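Local structure of transglutaminase-like domain-containing protein (Streptococcus suis, 4XZ7) at residues B[95-98]-B[99-103]; B[362-365]-B[366-370]. The protein probably acts as a transglutaminase, cross-linking glutamine side chains to amines, and serves as an antiphagocytic virulence factor of the bacterium. One frame throughout, in Å; residues are numbered along the deposited sequence.

Interaction 1 (B[95-98]-B[99-103]); sequences EEDY and HNQMR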
ATOM      1  N   GLU B  95     -18.651 -18.942 -30.481  1.00 25.91           N
ATOM      2  CA  GLU B  95     -17.589 -19.817 -29.988  1.00 32.27           C
ATOM      3  C   GLU B  95     -16.219 -19.433 -30.550  1.00 33.73           C
ATOM      4  O   GLU B  95     -15.234 -19.374 -29.821  1.00 41.94           O
ATOM      5  CB  GLU B  95     -17.895 -21.271 -30.336  1.00 39.21           C
ATOM      6  CG  GLU B  95     -19.102 -21.859 -29.605  1.00 50.89           C
ATOM      7  CD  GLU B  95     -20.437 -21.441 -30.204  1.00 55.58           C
ATOM      8  OE1 GLU B  95     -20.460 -20.569 -31.109  1.00 59.78           O
ATOM      9  OE2 GLU B  95     -21.467 -21.994 -29.767  1.00 50.48           O
ATOM     10  N   GLU B  96     -16.165 -19.182 -31.850  1.00 34.02           N
ATOM     11  CA  GLU B  96     -14.908 -18.879 -32.510  1.00 33.88           C
ATOM     12  C   GLU B  96     -14.246 -17.671 -31.866  1.00 35.58           C
ATOM     13  O   GLU B  96     -13.045 -17.682 -31.594  1.00 42.55           O
ATOM     14  CB  GLU B  96     -15.125 -18.629 -34.005  1.00 34.41           C
ATOM     15  CG  GLU B  96     -13.976 -17.870 -34.651  1.00 41.83           C
ATOM     16  CD  GLU B  96     -14.248 -17.472 -36.096  1.00 59.62           C
ATOM     17  OE1 GLU B  96     -15.275 -17.904 -36.667  1.00 66.43           O
ATOM     18  OE2 GLU B  96     -13.423 -16.722 -36.662  1.00 62.58           O
ATOM     19  N   ASP B  97     -15.046 -16.636 -31.625  1.00 38.26           N
ATOM     20  CA  ASP B  97     -14.588 -15.422 -30.961  1.00 37.75           C
ATOM     21  C   ASP B  97     -14.049 -15.744 -29.563  1.00 38.31           C
ATOM     22  O   ASP B  97     -12.985 -15.260 -29.157  1.00 35.25           O
ATOM     23  CB  ASP B  97     -15.738 -14.411 -30.882  1.00 34.36           C
ATOM     24  CG  ASP B  97     -15.329 -13.088 -30.255  1.00 42.15           C
ATOM     25  OD1 ASP B  97     -14.181 -12.637 -30.479  1.00 43.24           O
ATOM     26  OD2 ASP B  97     -16.169 -12.488 -29.543  1.00 38.53           O
ATOM     27  N   TYR B  98     -14.787 -16.565 -28.826  1.00 31.55           N
ATOM     28  CA  TYR B  98     -14.383 -16.907 -27.469  1.00 32.52           C
ATOM     29  C   TYR B  98     -13.021 -17.583 -27.490  1.00 36.14           C
ATOM     30  O   TYR B  98     -12.138 -17.256 -26.692  1.00 35.66           O
ATOM     31  CB  TYR B  98     -15.417 -17.815 -26.805  1.00 31.08           C
ATOM     32  CG  TYR B  98     -14.932 -18.450 -25.522  1.00 32.54           C
ATOM     33  CD1 TYR B  98     -14.886 -17.727 -24.342  1.00 31.47           C
ATOM     34  CD2 TYR B  98     -14.532 -19.783 -25.491  1.00 27.61           C
ATOM     35  CE1 TYR B  98     -14.450 -18.313 -23.162  1.00 27.66           C
ATOM     36  CE2 TYR B  98     -14.091 -20.371 -24.330  1.00 24.30           C
ATOM     37  CZ  TYR B  98     -14.049 -19.634 -23.169  1.00 24.94           C
ATOM     38  OH  TYR B  98     -13.604 -20.224 -22.011  1.00 24.72           O
ATOM     39  N   HIS B  99     -12.837 -18.503 -28.431  1.00 33.09           N
ATOM     40  CA  HIS B  99     -11.596 -19.264 -28.453  1.00 40.56           C
ATOM     41  C   HIS B  99     -10.442 -18.401 -28.949  1.00 34.77           C
ATOM     42  O   HIS B  99      -9.315 -18.540 -28.476  1.00 39.94           O
ATOM     43  CB  HIS B  99     -11.769 -20.543 -29.274  1.00 46.79           C
ATOM     44  CG  HIS B  99     -12.684 -21.533 -28.619  1.00 52.37           C
ATOM     45  ND1 HIS B  99     -13.987 -21.732 -29.026  1.00 58.24           N
ATOM     46  CD2 HIS B  99     -12.501 -22.338 -27.544  1.00 50.30           C
ATOM     47  CE1 HIS B  99     -14.557 -22.637 -28.250  1.00 53.64           C
ATOM     48  NE2 HIS B  99     -13.677 -23.020 -27.341  1.00 51.74           N
ATOM     49  N   ASN B 100     -10.719 -17.473 -29.852  1.00 29.10           N
ATOM     50  CA  ASN B 100      -9.718 -16.469 -30.171  1.00 35.33           C
ATOM     51  C   ASN B 100      -9.266 -15.755 -28.903  1.00 40.04           C
ATOM     52  O   ASN B 100      -8.075 -15.550 -28.673  1.00 48.94           O
ATOM     53  CB  ASN B 100     -10.260 -15.455 -31.172  1.00 45.22           C
ATOM     54  CG  ASN B 100     -10.537 -16.065 -32.525  1.00 51.67           C
ATOM     55  OD1 ASN B 100      -9.923 -17.064 -32.907  1.00 50.94           O
ATOM     56  ND2 ASN B 100     -11.465 -15.463 -33.264  1.00 50.94           N
ATOM     57  N   GLN B 101     -10.233 -15.398 -28.072  1.00 35.65           N
ATOM     58  CA  GLN B 101      -9.981 -14.576 -26.901  1.00 35.49           C
ATOM     59  C   GLN B 101      -9.165 -15.292 -25.807  1.00 34.35           C
ATOM     60  O   GLN B 101      -8.403 -14.661 -25.076  1.00 36.36           O
ATOM     61  CB  GLN B 101     -11.319 -14.102 -26.340  1.00 39.77           C
ATOM     62  CG  GLN B 101     -11.275 -12.747 -25.710  1.00 45.83           C
ATOM     63  CD  GLN B 101     -11.568 -11.656 -26.695  1.00 48.97           C
ATOM     64  OE1 GLN B 101     -11.233 -10.500 -26.469  1.00 53.31           O
ATOM     65  NE2 GLN B 101     -12.211 -12.013 -27.799  1.00 51.61           N
ATOM     66  N   MET B 102      -9.337 -16.606 -25.699  1.00 33.16           N
ATOM     67  CA  MET B 102      -8.674 -17.406 -24.672  1.00 24.31           C
ATOM     68  C   MET B 102      -7.412 -18.131 -25.172  1.00 34.14           C
ATOM     69  O   MET B 102      -6.852 -18.976 -24.461  1.00 32.60           O
ATOM     70  CB  MET B 102      -9.658 -18.446 -24.099  1.00 24.95           C
ATOM     71  CG  MET B 102     -10.934 -17.863 -23.516  1.00 25.93           C
ATOM     72  SD  MET B 102     -10.592 -16.570 -22.314  1.00 45.64           S
ATOM     73  CE  MET B 102      -9.606 -17.487 -21.138  1.00 24.00           C
ATOM     74  N   ARG B 103      -6.963 -17.817 -26.385  1.00 31.63           N
ATOM     75  CA  ARG B 103      -5.823 -18.531 -26.968  1.00 33.66           C
ATOM     76  C   ARG B 103      -4.537 -18.335 -26.164  1.00 30.86           C
ATOM     77  O   ARG B 103      -3.745 -19.255 -25.970  1.00 33.53           O
ATOM     78  CB  ARG B 103      -5.589 -18.085 -28.416  1.00 41.72           C
ATOM     79  CG  ARG B 103      -4.727 -19.052 -29.206  1.00 51.83           C
ATOM     80  CD  ARG B 103      -4.556 -18.608 -30.653  1.00 61.75           C
ATOM     81  NE  ARG B 103      -5.805 -18.122 -31.236  1.00 65.81           N
ATOM     82  CZ  ARG B 103      -6.814 -18.902 -31.620  1.00 70.39           C
ATOM     83  NH1 ARG B 103      -7.905 -18.360 -32.144  1.00 72.79           N
ATOM     84  NH2 ARG B 103      -6.741 -20.221 -31.478  1.00 69.73           N
TER
HETATM   85  O   HOH W   1     -12.113 -12.329 -32.304  1.00 37.06           O

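Interaction 2 (B[362-365]-B[366-370]); sequences ESWA and MKQKT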
ATOM      1  N   GLU B 362       8.987  26.685  23.260  1.00 39.56           N
ATOM      2  CA  GLU B 362       8.047  26.852  24.355  1.00 38.14           C
ATOM      3  C   GLU B 362       7.958  28.329  24.741  1.00 40.15           C
ATOM      4  O   GLU B 362       6.855  28.883  24.833  1.00 40.61           O
ATOM      5  CB  GLU B 362       8.448  25.969  25.542  1.00 40.36           C
ATOM      6  CG  GLU B 362       7.911  24.539  25.403  1.00 33.75           C
ATOM      7  CD  GLU B 362       8.490  23.544  26.412  1.00 38.74           C
ATOM      8  OE1 GLU B 362       8.930  23.945  27.521  1.00 33.62           O
ATOM      9  OE2 GLU B 362       8.499  22.341  26.086  1.00 33.34           O
ATOM     10  N   SER B 363       9.111  28.977  24.903  1.00 37.50           N
ATOM     11  CA  SER B 363       9.143  30.406  25.243  1.00 42.50           C
ATOM     12  C   SER B 363       8.417  31.215  24.184  1.00 39.67           C
ATOM     13  O   SER B 363       7.698  32.152  24.498  1.00 39.57           O
ATOM     14  CB  SER B 363      10.580  30.909  25.402  1.00 41.56           C
ATOM     15  OG  SER B 363      11.180  30.321  26.542  1.00 48.23           O
ATOM     16  N   TRP B 364       8.586  30.806  22.932  1.00 45.53           N
ATOM     17  CA  TRP B 364       7.927  31.445  21.804  1.00 45.16           C
ATOM     18  C   TRP B 364       6.417  31.200  21.783  1.00 48.33           C
ATOM     19  O   TRP B 364       5.628  32.131  21.615  1.00 38.44           O
ATOM     20  CB  TRP B 364       8.554  30.948  20.499  1.00 45.03           C
ATOM     21  CG  TRP B 364       7.935  31.524  19.281  1.00 41.70           C
ATOM     22  CD1 TRP B 364       8.222  32.733  18.711  1.00 40.13           C
ATOM     23  CD2 TRP B 364       6.920  30.925  18.469  1.00 41.85           C
ATOM     24  NE1 TRP B 364       7.453  32.917  17.589  1.00 41.53           N
ATOM     25  CE2 TRP B 364       6.644  31.826  17.417  1.00 38.91           C
ATOM     26  CE3 TRP B 364       6.231  29.703  18.515  1.00 40.98           C
ATOM     27  CZ2 TRP B 364       5.695  31.555  16.429  1.00 37.43           C
ATOM     28  CZ3 TRP B 364       5.288  29.439  17.537  1.00 35.02           C
ATOM     29  CH2 TRP B 364       5.030  30.365  16.505  1.00 39.60           C
ATOM     30  N   ALA B 365       6.024  29.939  21.950  1.00 50.75           N
ATOM     31  CA  ALA B 365       4.627  29.539  21.807  1.00 42.31           C
ATOM     32  C   ALA B 365       3.742  30.146  22.893  1.00 36.83           C
ATOM     33  O   ALA B 365       2.645  30.622  22.614  1.00 37.47           O
ATOM     34  CB  ALA B 365       4.511  28.010  21.817  1.00 35.42           C
ATOM     35  N   MET B 366       4.226  30.137  24.129  1.00 41.94           N
ATOM     36  CA  MET B 366       3.451  30.663  25.246  1.00 42.14           C
ATOM     37  C   MET B 366       3.125  32.138  25.051  1.00 49.76           C
ATOM     38  O   MET B 366       2.192  32.655  25.663  1.00 44.86           O
ATOM     39  CB  MET B 366       4.200  30.466  26.563  1.00 44.41           C
ATOM     40  CG  MET B 366       5.339  31.435  26.796  1.00 39.61           C
ATOM     41  SD  MET B 366       6.381  30.904  28.165  1.00 51.00           S
ATOM     42  CE  MET B 366       7.462  32.327  28.326  1.00 41.67           C
ATOM     43  N   LYS B 367       3.882  32.805  24.184  1.00 45.77           N
ATOM     44  CA  LYS B 367       3.692  34.229  23.958  1.00 46.62           C
ATOM     45  C   LYS B 367       2.905  34.539  22.687  1.00 48.00           C
ATOM     46  O   LYS B 367       2.605  35.700  22.419  1.00 42.41           O
ATOM     47  CB  LYS B 367       5.047  34.946  23.918  1.00 49.53           C
ATOM     48  CG  LYS B 367       5.671  35.125  25.298  1.00 53.81           C
ATOM     49  CD  LYS B 367       6.909  36.004  25.265  1.00 58.80           C
ATOM     50  CE  LYS B 367       8.123  35.245  24.762  1.00 61.62           C
ATOM     51  NZ  LYS B 367       9.348  36.078  24.899  1.00 66.26           N
ATOM     52  N   GLN B 368       2.570  33.517  21.903  1.00 41.52           N
ATOM     53  CA  GLN B 368       1.769  33.738  20.702  1.00 44.05           C
ATOM     54  C   GLN B 368       0.299  33.845  21.069  1.00 42.77           C
ATOM     55  O   GLN B 368      -0.103  33.373  22.137  1.00 44.03           O
ATOM     56  CB  GLN B 368       1.964  32.600  19.686  1.00 38.27           C
ATOM     57  CG  GLN B 368       3.415  32.345  19.306  1.00 42.42           C
ATOM     58  CD  GLN B 368       4.097  33.586  18.752  1.00 49.41           C
ATOM     59  OE1 GLN B 368       3.617  34.204  17.798  1.00 48.62           O
ATOM     60  NE2 GLN B 368       5.215  33.966  19.362  1.00 47.61           N
ATOM     61  N   LYS B 369      -0.498  34.466  20.200  1.00 40.56           N
ATOM     62  CA  LYS B 369      -1.949  34.335  20.294  1.00 43.80           C
ATOM     63  C   LYS B 369      -2.257  32.867  20.089  1.00 46.59           C
ATOM     64  O   LYS B 369      -1.781  32.282  19.119  1.00 45.79           O
ATOM     65  CB  LYS B 369      -2.671  35.179  19.245  1.00 45.38           C
ATOM     66  CG  LYS B 369      -2.336  36.672  19.280  1.00 54.84           C
ATOM     67  CD  LYS B 369      -3.235  37.465  18.330  1.00 57.77           C
ATOM     68  CE  LYS B 369      -2.549  38.733  17.834  1.00 61.04           C
ATOM     69  NZ  LYS B 369      -1.311  38.416  17.067  1.00 61.76           N
ATOM     70  N   THR B 370      -3.041  32.266  20.978  1.00 48.44           N
ATOM     71  CA  THR B 370      -3.275  30.825  20.900  1.00 46.70           C
ATOM     72  C   THR B 370      -3.962  30.394  19.593  1.00 46.18           C
ATOM     73  O   THR B 370      -3.696  29.301  19.085  1.00 45.04           O
ATOM     74  CB  THR B 370      -4.109  30.316  22.104  1.00 46.82           C
ATOM     75  OG1 THR B 370      -5.468  30.755  21.990  1.00 50.55           O
ATOM     76  CG2 THR B 370      -3.516  30.814  23.409  1.00 46.94           C
TER

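Interaction 1 (B[95-98]-B[99-103])
M102 CG lies over one face of the Y98 ring, while an edge of that ring meets the face of H99. The M102 carbon is off centre toward the rim, in a CH-pi contact 3.8 Å from the ring centroid. M102 SD stands obliquely to the same ring, 5.0 Å from the centroid, as a Met-aromatic contact. On the H99 side, CD2 of Y98 is over the centre of the imidazole face. The pair is T-shaped, with planes at 78° and centroids 5.1 Å apart. The H99 side chain starts beside its own backbone N (chi1 -69°) and folds back along the helix. ND1 thereby comes 2.8 Å from E95 O, a weak hydrogen bond with an N-H...O angle of 128°. H99 N gives E95 O a straighter bond, so one carbonyl takes two donors from the same residue.

Further round the helix, a water donates to D97 OD1 at 2.8 Å and accepts a weak bond from N100 ND2. The other D97 oxygen, OD2, takes the backbone N of H93, which ties the aspartate to the residues just before the helix. M102 N still bonds to Y98 O at 3.0 Å, although M102 has left helical geometry. The buried tyrosine has its polar end satisfied: Y98 OH bonds to H161 NE2 on strand 157-167, joining helix to sheet, and the ring makes the aromatic and thioether contacts.

Interaction 2 (B[362-365]-B[366-370])
E362 O accepts the backbone N of M366 at 3.0 Å, with an N-H...O angle of 172°. The E362 carboxylate leads away to R299 (salt bridge) and Y283 (hydrogen bond). The next carbonyl, S363 O, touches the carbon chains of two residues. M366 CG lies 3.4 Å from it, set between its own backbone N and carbonyl carbon (chi1 76°). K367 CE comes to the same oxygen at 3.1 Å.

W364 meets Q368 at the end of helix 359-365, where a type I beta turn from A365 to Q368 leads the chain out. The Q368 amide stacks on one face of the indole, its plane 13° from that of the ring. Q368 CG lies almost directly above the six-membered ring, 3.6 Å from its centroid, as a CH-pi contact. Q368 NE2 sits nearer the rim and donates to W364 O at 2.9 Å, which fixes the amide's rotation. K367 N reaches this oxygen from the opposite face of the carbonyl plane. N133 of the second subunit packs on W364. A365 O closes the turn by taking Q368 N at 3.0 Å, while the A365 side chain packs on W306 of strand 305-309.

Overall arrangement
Interaction 1 comes first along the chain and closes well before interaction 2 opens. Their centres are 73 Å apart and their nearest atoms about 61 Å, on opposite sides of the chain's centre. They share no helix or sheet. Interaction 1 belongs to helix 95-101, which packs on strands 121-124 and 157-167 of the N-terminal part. Interaction 2 ends helix 359-365, which directly follows strand 354-357 of the five-stranded sheet. Strands 282-288, 294-302 and 305-309 of that sheet lie in the transglutaminase-like region. The two contacts therefore mark distant parts of an elongated chain. Interaction 2 reaches the second subunit of the homodimer through W364, whereas residues 95-103 contact no other chain of it.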